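Local coordinates for pyruvate-formate lyase-activating enzyme (Bacteroides vulgatus ATCC 8482, PDB 3CAN), which is an activating enzyme of the radical SAM superfamily, with a parallel-stranded alpha/beta fold related to the TIM barrel, at residues E46-V51 with L82-R87. Numbering follows the deposited sequence.
Sequences ETVDEV and LKNIRR
D49 and R87 reach for each other between two neighbouring helices, 45-53 and 79-90, and form a two-pronged salt bridge. The arginine comes side-on: NE gives its hydrogen to D49 OD1 at 3.2 Å, while NH1 gives one to D49 OD2 at 3.1 Å. Both oxygens lie close to the guanidinium plane; the NH1 bond is almost straight, at 177°, and the NE bond somewhat bent. Both oxygens are met on their syn side, but the two flat groups are not quite coplanar. Their planes stand 30° apart, and NE sits further from the carboxylate plane than NH1. R87 leaves its backbone with CG anti to N (chi1 -160°) and runs extended as far as NE; this chain carries NE across to the carboxylate and crosses the short aspartate at about a right angle.

The second point of contact, V48 with N84, is buried and thin. V48 points at the facing helix, and its CG2 methyl lies loosely beside N84 OD1, 4.1 Å away. The amide nitrogen of N84 is turned to the chain around residues 39-42, where ND2 hydrogen-bonds the carbonyls of T40 and L42; V48 also packs on L42. The loop after strand 35-38 is thus tied to helix 79-90 beside the contact.

Both helices flank the parallel sheet, V51 resting on L58 and I85 on I60 of strand 57-61. With each nitrogen holding its own oxygen, the guanidinium is fixed in rotation against the carboxylate, though partial exposure to solvent probably limits the bridge's strength.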
loop_
_atom_site.group_PDB
_atom_site.type_symbol
_atom_site.label_atom_id
_atom_site.label_comp_id
_atom_site.label_asym_id
_atom_site.label_seq_id
_atom_site.Cartn_x
_atom_site.Cartn_y
_atom_site.Cartn_z
ATOM N N GLU A 46 10.000 18.841 15.651
ATOM C CA GLU A 46 8.729 19.516 15.991
ATOM C C GLU A 46 7.631 19.134 14.987
ATOM O O GLU A 46 6.455 19.063 15.347
ATOM C CB GLU A 46 8.862 21.056 16.097
ATOM C CG GLU A 46 8.533 21.843 14.811
ATOM C CD GLU A 46 8.177 23.328 15.042
ATOM O OE1 GLU A 46 8.748 23.990 15.944
ATOM O OE2 GLU A 46 7.328 23.847 14.279
ATOM N N THR A 47 8.013 18.886 13.737
ATOM C CA THR A 47 7.034 18.498 12.722
ATOM C C THR A 47 6.557 17.067 12.925
ATOM O O THR A 47 5.377 16.784 12.756
ATOM C CB THR A 47 7.574 18.644 11.298
ATOM O OG1 THR A 47 8.147 19.951 11.150
ATOM C CG2 THR A 47 6.422 18.454 10.287
ATOM N N VAL A 48 7.470 16.172 13.285
ATOM C CA VAL A 48 7.087 14.799 13.612
ATOM C C VAL A 48 6.084 14.837 14.764
ATOM O O VAL A 48 5.077 14.168 14.731
ATOM C CB VAL A 48 8.299 13.929 13.996
ATOM C CG1 VAL A 48 7.843 12.522 14.422
ATOM C CG2 VAL A 48 9.301 13.852 12.829
ATOM N N ASP A 49 6.358 15.645 15.781
ATOM C CA ASP A 49 5.446 15.766 16.926
ATOM C C ASP A 49 4.060 16.268 16.511
ATOM O O ASP A 49 3.037 15.727 16.963
ATOM C CB ASP A 49 6.029 16.714 17.980
ATOM C CG ASP A 49 7.234 16.143 18.689
ATOM O OD1 ASP A 49 7.535 14.944 18.528
ATOM O OD2 ASP A 49 7.887 16.918 19.428
ATOM N N GLU A 50 4.018 17.284 15.650
ATOM C CA GLU A 50 2.744 17.843 15.195
ATOM C C GLU A 50 1.981 16.854 14.316
ATOM O O GLU A 50 0.767 16.763 14.406
ATOM C CB GLU A 50 2.946 19.166 14.450
ATOM C CG GLU A 50 1.646 19.909 14.089
ATOM C CD GLU A 50 0.838 20.383 15.302
ATOM O OE1 GLU A 50 1.408 20.516 16.407
ATOM O OE2 GLU A 50 -0.381 20.628 15.141
ATOM N N VAL A 51 2.692 16.116 13.464
ATOM C CA VAL A 51 2.054 15.059 12.664
ATOM C C VAL A 51 1.413 14.011 13.580
ATOM O O VAL A 51 0.260 13.637 13.391
ATOM C CB VAL A 51 3.037 14.382 11.688
ATOM C CG1 VAL A 51 2.405 13.102 11.098
ATOM C CG2 VAL A 51 3.412 15.360 10.558
ATOM N N LEU A 82 16.770 6.729 11.230
ATOM C CA LEU A 82 16.894 6.047 12.513
ATOM C C LEU A 82 16.485 6.946 13.678
ATOM O O LEU A 82 15.845 6.496 14.618
ATOM C CB LEU A 82 18.318 5.519 12.699
ATOM C CG LEU A 82 18.755 4.486 11.649
ATOM C CD1 LEU A 82 20.189 4.007 11.918
ATOM C CD2 LEU A 82 17.794 3.307 11.602
ATOM N N LYS A 83 16.870 8.210 13.620
ATOM C CA LYS A 83 16.454 9.191 14.626
ATOM C C LYS A 83 14.931 9.303 14.704
ATOM O O LYS A 83 14.351 9.315 15.798
ATOM C CB LYS A 83 17.061 10.554 14.287
ATOM C CG LYS A 83 16.729 11.629 15.283
ATOM C CD LYS A 83 17.509 12.910 15.039
ATOM C CE LYS A 83 18.977 12.770 15.422
ATOM N NZ LYS A 83 19.818 12.274 14.300
ATOM N N ASN A 84 14.282 9.363 13.548
ATOM C CA ASN A 84 12.816 9.483 13.491
ATOM C C ASN A 84 12.087 8.268 14.050
ATOM O O ASN A 84 11.051 8.401 14.719
ATOM C CB ASN A 84 12.351 9.722 12.052
ATOM C CG ASN A 84 12.586 11.148 11.590
ATOM O OD1 ASN A 84 12.903 12.031 12.402
ATOM N ND2 ASN A 84 12.491 11.376 10.272
ATOM N N ILE A 85 12.610 7.086 13.765
ATOM C CA ILE A 85 12.022 5.875 14.296
ATOM C C ILE A 85 12.150 5.894 15.812
ATOM O O ILE A 85 11.190 5.605 16.526
ATOM C CB ILE A 85 12.654 4.588 13.708
ATOM C CG1 ILE A 85 12.418 4.513 12.191
ATOM C CG2 ILE A 85 12.088 3.377 14.417
ATOM C CD1 ILE A 85 13.252 3.459 11.483
ATOM N N ARG A 86 13.329 6.265 16.318
ATOM C CA ARG A 86 13.504 6.351 17.765
ATOM C C ARG A 86 12.544 7.376 18.374
ATOM O O ARG A 86 11.957 7.124 19.421
ATOM C CB ARG A 86 14.949 6.692 18.130
ATOM C CG ARG A 86 15.237 6.656 19.628
ATOM C CD ARG A 86 16.741 6.713 19.895
ATOM N NE ARG A 86 17.403 5.477 19.489
ATOM C CZ ARG A 86 17.377 4.346 20.186
ATOM N NH1 ARG A 86 16.747 4.272 21.357
ATOM N NH2 ARG A 86 17.998 3.284 19.719
ATOM N N ARG A 87 12.368 8.517 17.707
ATOM C CA ARG A 87 11.499 9.560 18.256
ATOM C C ARG A 87 10.052 9.092 18.379
ATOM O O ARG A 87 9.409 9.341 19.405
ATOM C CB ARG A 87 11.572 10.855 17.450
ATOM C CG ARG A 87 11.082 12.042 18.278
ATOM C CD ARG A 87 11.184 13.355 17.545
ATOM N NE ARG A 87 10.653 14.446 18.371
ATOM C CZ ARG A 87 11.342 15.090 19.318
ATOM N NH1 ARG A 87 10.758 16.063 20.010
ATOM N NH2 ARG A 87 12.611 14.782 19.574
#